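Long-range contact in CBS domain-containing predicted protein TM0935 (Thermotoga maritima, PDB 1O50), which is of unknown function but carries a tandem pair of CBS domains, a module that in many relatives senses adenosine nucleotides: residues Val47-Leu59 with Gln127-Asp141. Residues are numbered along the deposited sequence; the frame is centred on the assembly and turned at random.
Sequences VTRTVYVARDNKL and QEMPVVDEKGEIVGD
Y52 reaches from strand 50-55 across to strands 128-132 and 138-143, where its OH donates a hydrogen bond to D141 OD1 (2.7 Å). The acceptor lies at the ring edge, in the ring plane, while the carboxylate stands almost perpendicular to it (87°). P130 covers one face of the ring in a CH-pi contact, CB lying 3.9 Å from the centroid of Y52. I138 CD1 packs against both Y52 CD2 and L59 CD1, and the other L59 methyl, CD2, sits 3.7 Å from P130 CG and also meets V132 CG1. A leucine in place of Y52 would probably leave D141 OD1 without its phenolic donor and P130 without a ring to lie on.

At one end of this apolar layer, hydrogen bonds dominate. E128 is fully extended, its CG trans to the main-chain N (chi1 -170°), which carries OE1 to two backbone amides: R49 N comes in nearly straight at 2.8 Å, whereas T50 N approaches from above the carboxylate plane. T50 OG1 returns a bond to E128 O, and one water joins the same hydroxyl to Q127 N. A second water links R49 NE to Q127 OE1, which also bonds S144; R49 NH1 reaches P46 of the second subunit.

At the other end the two hairpin loops meet. L59 N donates to G136 O (2.9 Å), and K58, its chain bent at chi2, turns its NZ onto K135 O in the carbonyl plane and makes a salt bridge to E137 OE2 whose hydrogen bond is weak (3.4 Å).

Strands 50-55 and 128-132 run 37° apart in direction, with the side chains on their facing sides, among them Y52, E128 and P130, packed between the two sheets, the arrangement characteristic of the CBS-domain pair fold.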
loop_
_atom_site.group_PDB
_atom_site.type_symbol
_atom_site.label_atom_id
_atom_site.label_comp_id
_atom_site.label_asym_id
_atom_site.label_seq_id
_atom_site.Cartn_x
_atom_site.Cartn_y
_atom_site.Cartn_z
ATOM N N VAL A 47 8.710 -1.031 3.259
ATOM C CA VAL A 47 7.478 -1.189 4.016
ATOM C C VAL A 47 6.717 0.134 4.060
ATOM O O VAL A 47 5.495 0.172 4.326
ATOM C CB VAL A 47 7.816 -1.748 5.483
ATOM C CG1 VAL A 47 8.424 -0.714 6.399
ATOM C CG2 VAL A 47 6.633 -2.402 6.134
ATOM N N THR A 48 7.431 1.219 3.757
ATOM C CA THR A 48 6.935 2.551 3.943
ATOM C C THR A 48 5.766 2.721 3.012
ATOM O O THR A 48 5.863 2.382 1.849
ATOM C CB THR A 48 8.009 3.549 3.565
ATOM O OG1 THR A 48 9.104 3.502 4.482
ATOM C CG2 THR A 48 7.539 4.962 3.688
ATOM N N ARG A 49 4.671 3.261 3.525
ATOM C CA ARG A 49 3.456 3.416 2.724
ATOM C C ARG A 49 2.995 4.858 2.661
ATOM O O ARG A 49 2.209 5.233 1.760
ATOM C CB ARG A 49 2.348 2.447 3.208
ATOM C CG ARG A 49 2.564 0.998 2.708
ATOM C CD ARG A 49 1.870 0.014 3.607
ATOM N NE ARG A 49 1.710 -1.318 3.044
ATOM C CZ ARG A 49 2.551 -2.313 3.166
ATOM N NH1 ARG A 49 3.721 -2.159 3.784
ATOM N NH2 ARG A 49 2.211 -3.492 2.658
ATOM N N THR A 50 3.462 5.654 3.600
ATOM C CA THR A 50 3.193 7.080 3.632
ATOM C C THR A 50 4.471 7.817 4.097
ATOM O O THR A 50 5.072 7.467 5.141
ATOM C CB THR A 50 2.000 7.433 4.561
ATOM O OG1 THR A 50 0.811 6.676 4.220
ATOM C CG2 THR A 50 1.578 8.908 4.338
ATOM N N VAL A 51 4.895 8.811 3.298
ATOM C CA VAL A 51 5.910 9.777 3.683
ATOM C C VAL A 51 5.312 11.020 4.348
ATOM O O VAL A 51 4.315 11.561 3.892
ATOM C CB VAL A 51 6.804 10.146 2.464
ATOM C CG1 VAL A 51 7.809 11.207 2.860
ATOM C CG2 VAL A 51 7.544 8.873 1.958
ATOM N N TYR A 52 5.948 11.468 5.409
ATOM C CA TYR A 52 5.528 12.669 6.117
ATOM C C TYR A 52 6.492 13.801 5.791
ATOM O O TYR A 52 7.668 13.569 5.507
ATOM C CB TYR A 52 5.489 12.439 7.643
ATOM C CG TYR A 52 4.790 11.138 8.016
ATOM C CD1 TYR A 52 3.521 10.848 7.513
ATOM C CD2 TYR A 52 5.386 10.194 8.859
ATOM C CE1 TYR A 52 2.881 9.672 7.816
ATOM C CE2 TYR A 52 4.722 8.993 9.171
ATOM C CZ TYR A 52 3.478 8.756 8.643
ATOM O OH TYR A 52 2.808 7.600 8.936
ATOM N N VAL A 53 5.970 15.018 5.892
ATOM C CA VAL A 53 6.699 16.254 5.647
ATOM C C VAL A 53 6.583 17.127 6.893
ATOM O O VAL A 53 5.479 17.440 7.366
ATOM C CB VAL A 53 6.117 17.008 4.391
ATOM C CG1 VAL A 53 6.989 18.222 4.015
ATOM C CG2 VAL A 53 5.976 16.074 3.224
ATOM N N ALA A 54 7.733 17.511 7.428
ATOM C CA ALA A 54 7.786 18.333 8.613
ATOM C C ALA A 54 8.486 19.666 8.337
ATOM O O ALA A 54 9.204 19.831 7.340
ATOM C CB ALA A 54 8.483 17.591 9.729
ATOM N N ARG A 55 8.250 20.622 9.236
ATOM C CA ARG A 55 8.879 21.914 9.177
ATOM C C ARG A 55 9.014 22.370 10.619
ATOM O O ARG A 55 8.010 22.543 11.307
ATOM C CB ARG A 55 7.982 22.872 8.383
ATOM C CG ARG A 55 8.700 24.036 7.683
ATOM C CD ARG A 55 7.923 25.353 7.730
ATOM N NE ARG A 55 6.476 25.155 7.615
ATOM N N ASP A 56 10.253 22.538 11.081
ATOM C CA ASP A 56 10.522 22.866 12.480
ATOM C C ASP A 56 9.932 21.798 13.441
ATOM O O ASP A 56 9.357 22.123 14.483
ATOM C CB ASP A 56 9.984 24.265 12.829
ATOM C CG ASP A 56 10.487 25.357 11.882
ATOM O OD1 ASP A 56 11.699 25.365 11.534
ATOM O OD2 ASP A 56 9.726 26.253 11.441
ATOM N N ASN A 57 10.065 20.523 13.060
ATOM C CA ASN A 57 9.548 19.390 13.844
ATOM C C ASN A 57 8.032 19.257 13.974
ATOM O O ASN A 57 7.563 18.425 14.741
ATOM C CB ASN A 57 10.196 19.343 15.231
ATOM C CG ASN A 57 11.595 18.810 15.174
ATOM O OD1 ASN A 57 11.828 17.737 14.582
ATOM N ND2 ASN A 57 12.551 19.555 15.747
ATOM N N LYS A 58 7.285 20.049 13.203
ATOM C CA LYS A 58 5.832 19.978 13.157
ATOM C C LYS A 58 5.416 19.248 11.899
ATOM O O LYS A 58 6.026 19.410 10.868
ATOM C CB LYS A 58 5.234 21.383 13.142
ATOM C CG LYS A 58 5.755 22.303 14.249
ATOM C CD LYS A 58 5.401 21.770 15.619
ATOM C CE LYS A 58 5.619 22.808 16.720
ATOM N NZ LYS A 58 5.049 22.335 18.032
ATOM N N LEU A 59 4.388 18.422 11.991
ATOM C CA LEU A 59 3.813 17.741 10.829
ATOM C C LEU A 59 3.014 18.723 9.939
ATOM O O LEU A 59 2.087 19.359 10.394
ATOM C CB LEU A 59 2.921 16.611 11.322
ATOM C CG LEU A 59 2.256 15.758 10.259
ATOM C CD1 LEU A 59 3.302 14.925 9.515
ATOM C CD2 LEU A 59 1.191 14.902 10.914
ATOM N N GLN A 127 -2.544 3.656 4.079
ATOM C CA GLN A 127 -2.207 2.523 4.933
ATOM C C GLN A 127 -1.106 2.804 5.979
ATOM O O GLN A 127 -0.493 1.870 6.530
ATOM C CB GLN A 127 -1.824 1.329 4.049
ATOM C CG GLN A 127 -2.980 0.917 3.150
ATOM C CD GLN A 127 -2.816 -0.400 2.493
ATOM O OE1 GLN A 127 -2.369 -1.329 3.115
ATOM N NE2 GLN A 127 -3.271 -0.521 1.237
ATOM N N GLU A 128 -0.829 4.077 6.258
ATOM C CA GLU A 128 0.186 4.433 7.269
ATOM C C GLU A 128 -0.080 5.852 7.650
ATOM O O GLU A 128 -0.307 6.713 6.791
ATOM C CB GLU A 128 1.608 4.322 6.752
ATOM C CG GLU A 128 2.668 4.452 7.824
ATOM C CD GLU A 128 4.094 4.392 7.327
ATOM O OE1 GLU A 128 4.296 4.189 6.144
ATOM O OE2 GLU A 128 5.046 4.522 8.139
ATOM N N MET A 129 -0.102 6.079 8.950
ATOM C CA MET A 129 -0.474 7.350 9.514
ATOM C C MET A 129 0.454 7.587 10.642
ATOM O O MET A 129 0.837 6.644 11.317
ATOM C CB MET A 129 -1.876 7.298 10.110
ATOM C CG MET A 129 -2.941 7.590 9.167
ATOM S SD MET A 129 -4.597 7.666 9.884
ATOM C CE MET A 129 -4.676 6.094 10.474
ATOM N N PRO A 130 0.761 8.859 10.926
ATOM C CA PRO A 130 1.611 9.184 12.060
ATOM C C PRO A 130 0.752 9.312 13.297
ATOM O O PRO A 130 -0.430 9.608 13.190
ATOM C CB PRO A 130 2.189 10.540 11.655
ATOM C CG PRO A 130 1.096 11.182 10.909
ATOM C CD PRO A 130 0.341 10.084 10.215
ATOM N N VAL A 131 1.355 9.078 14.459
ATOM C CA VAL A 131 0.712 9.309 15.738
ATOM C C VAL A 131 1.355 10.566 16.295
ATOM O O VAL A 131 2.570 10.660 16.385
ATOM C CB VAL A 131 0.911 8.108 16.696
ATOM C CG1 VAL A 131 0.168 8.319 17.981
ATOM C CG2 VAL A 131 0.485 6.787 15.984
ATOM N N VAL A 132 0.534 11.546 16.637
ATOM C CA VAL A 132 1.041 12.849 17.000
ATOM C C VAL A 132 0.616 13.181 18.419
ATOM O O VAL A 132 -0.369 12.644 18.929
ATOM C CB VAL A 132 0.573 13.979 16.020
ATOM C CG1 VAL A 132 0.946 13.649 14.579
ATOM C CG2 VAL A 132 -0.939 14.269 16.136
ATOM N N ASP A 133 1.373 14.071 19.046
ATOM C CA ASP A 133 1.024 14.567 20.358
ATOM C C ASP A 133 0.172 15.803 20.142
ATOM O O ASP A 133 -0.365 15.994 19.053
ATOM C CB ASP A 133 2.275 14.813 21.215
ATOM C CG ASP A 133 3.211 15.888 20.653
ATOM O OD1 ASP A 133 2.837 16.638 19.721
ATOM O OD2 ASP A 133 4.361 16.047 21.119
ATOM N N GLU A 134 0.030 16.642 21.158
ATOM C CA GLU A 134 -0.936 17.725 21.079
ATOM C C GLU A 134 -0.363 18.998 20.494
ATOM O O GLU A 134 -1.061 20.002 20.425
ATOM C CB GLU A 134 -1.526 18.031 22.458
ATOM C CG GLU A 134 -3.025 18.284 22.384
ATOM C CD GLU A 134 -3.825 16.995 22.231
ATOM O OE1 GLU A 134 -4.065 16.544 21.087
ATOM O OE2 GLU A 134 -4.210 16.432 23.275
ATOM N N LYS A 135 0.901 18.959 20.083
ATOM C CA LYS A 135 1.559 20.129 19.505
ATOM C C LYS A 135 2.072 19.817 18.109
ATOM O O LYS A 135 3.036 20.415 17.635
ATOM C CB LYS A 135 2.669 20.659 20.432
ATOM C CG LYS A 135 3.755 19.656 20.835
ATOM C CD LYS A 135 4.648 20.275 21.924
ATOM C CE LYS A 135 5.883 19.426 22.238
ATOM N NZ LYS A 135 5.583 18.244 23.098
ATOM N N GLY A 136 1.400 18.883 17.446
ATOM C CA GLY A 136 1.669 18.582 16.052
ATOM C C GLY A 136 2.967 17.839 15.776
ATOM O O GLY A 136 3.452 17.838 14.634
ATOM N N GLU A 137 3.508 17.166 16.786
ATOM C CA GLU A 137 4.790 16.478 16.660
ATOM C C GLU A 137 4.631 14.973 16.632
ATOM O O GLU A 137 3.782 14.418 17.316
ATOM C CB GLU A 137 5.732 16.907 17.781
ATOM C CG GLU A 137 6.031 18.397 17.711
ATOM C CD GLU A 137 7.158 18.852 18.625
ATOM O OE1 GLU A 137 7.702 18.009 19.381
ATOM O OE2 GLU A 137 7.485 20.066 18.585
ATOM N N ILE A 138 5.458 14.328 15.820
ATOM C CA ILE A 138 5.401 12.880 15.617
ATOM C C ILE A 138 6.031 12.103 16.783
ATOM O O ILE A 138 7.200 12.291 17.118
ATOM C CB ILE A 138 6.031 12.481 14.258
ATOM C CG1 ILE A 138 5.291 13.180 13.123
ATOM C CG2 ILE A 138 5.976 10.939 14.044
ATOM C CD1 ILE A 138 5.893 12.940 11.766
ATOM N N VAL A 139 5.215 11.250 17.403
ATOM C CA VAL A 139 5.624 10.454 18.557
ATOM C C VAL A 139 5.554 8.941 18.290
ATOM O O VAL A 139 5.993 8.144 19.099
ATOM C CB VAL A 139 4.773 10.811 19.804
ATOM C CG1 VAL A 139 5.092 12.250 20.296
ATOM C CG2 VAL A 139 3.293 10.652 19.507
ATOM N N GLY A 140 4.984 8.554 17.157
ATOM C CA GLY A 140 4.878 7.145 16.797
ATOM C C GLY A 140 4.288 6.980 15.414
ATOM O O GLY A 140 4.049 7.964 14.740
ATOM N N ASP A 141 4.037 5.733 15.003
ATOM C CA ASP A 141 3.564 5.422 13.648
ATOM C C ASP A 141 2.518 4.282 13.678
ATOM O O ASP A 141 2.530 3.426 14.559
ATOM C CB ASP A 141 4.805 5.015 12.813
ATOM C CG ASP A 141 4.629 5.191 11.352
ATOM O OD1 ASP A 141 3.831 6.062 10.923
ATOM O OD2 ASP A 141 5.234 4.443 10.550
HETATM O O HOH W 1 4.362 0.918 6.662
HETATM O O HOH W 2 -0.296 -2.564 1.706
HETATM O O HOH W 3 -0.715 5.231 2.425
HETATM O O HOH W 4 6.652 6.481 7.004
HETATM O O HOH W 5 7.861 15.796 14.573
#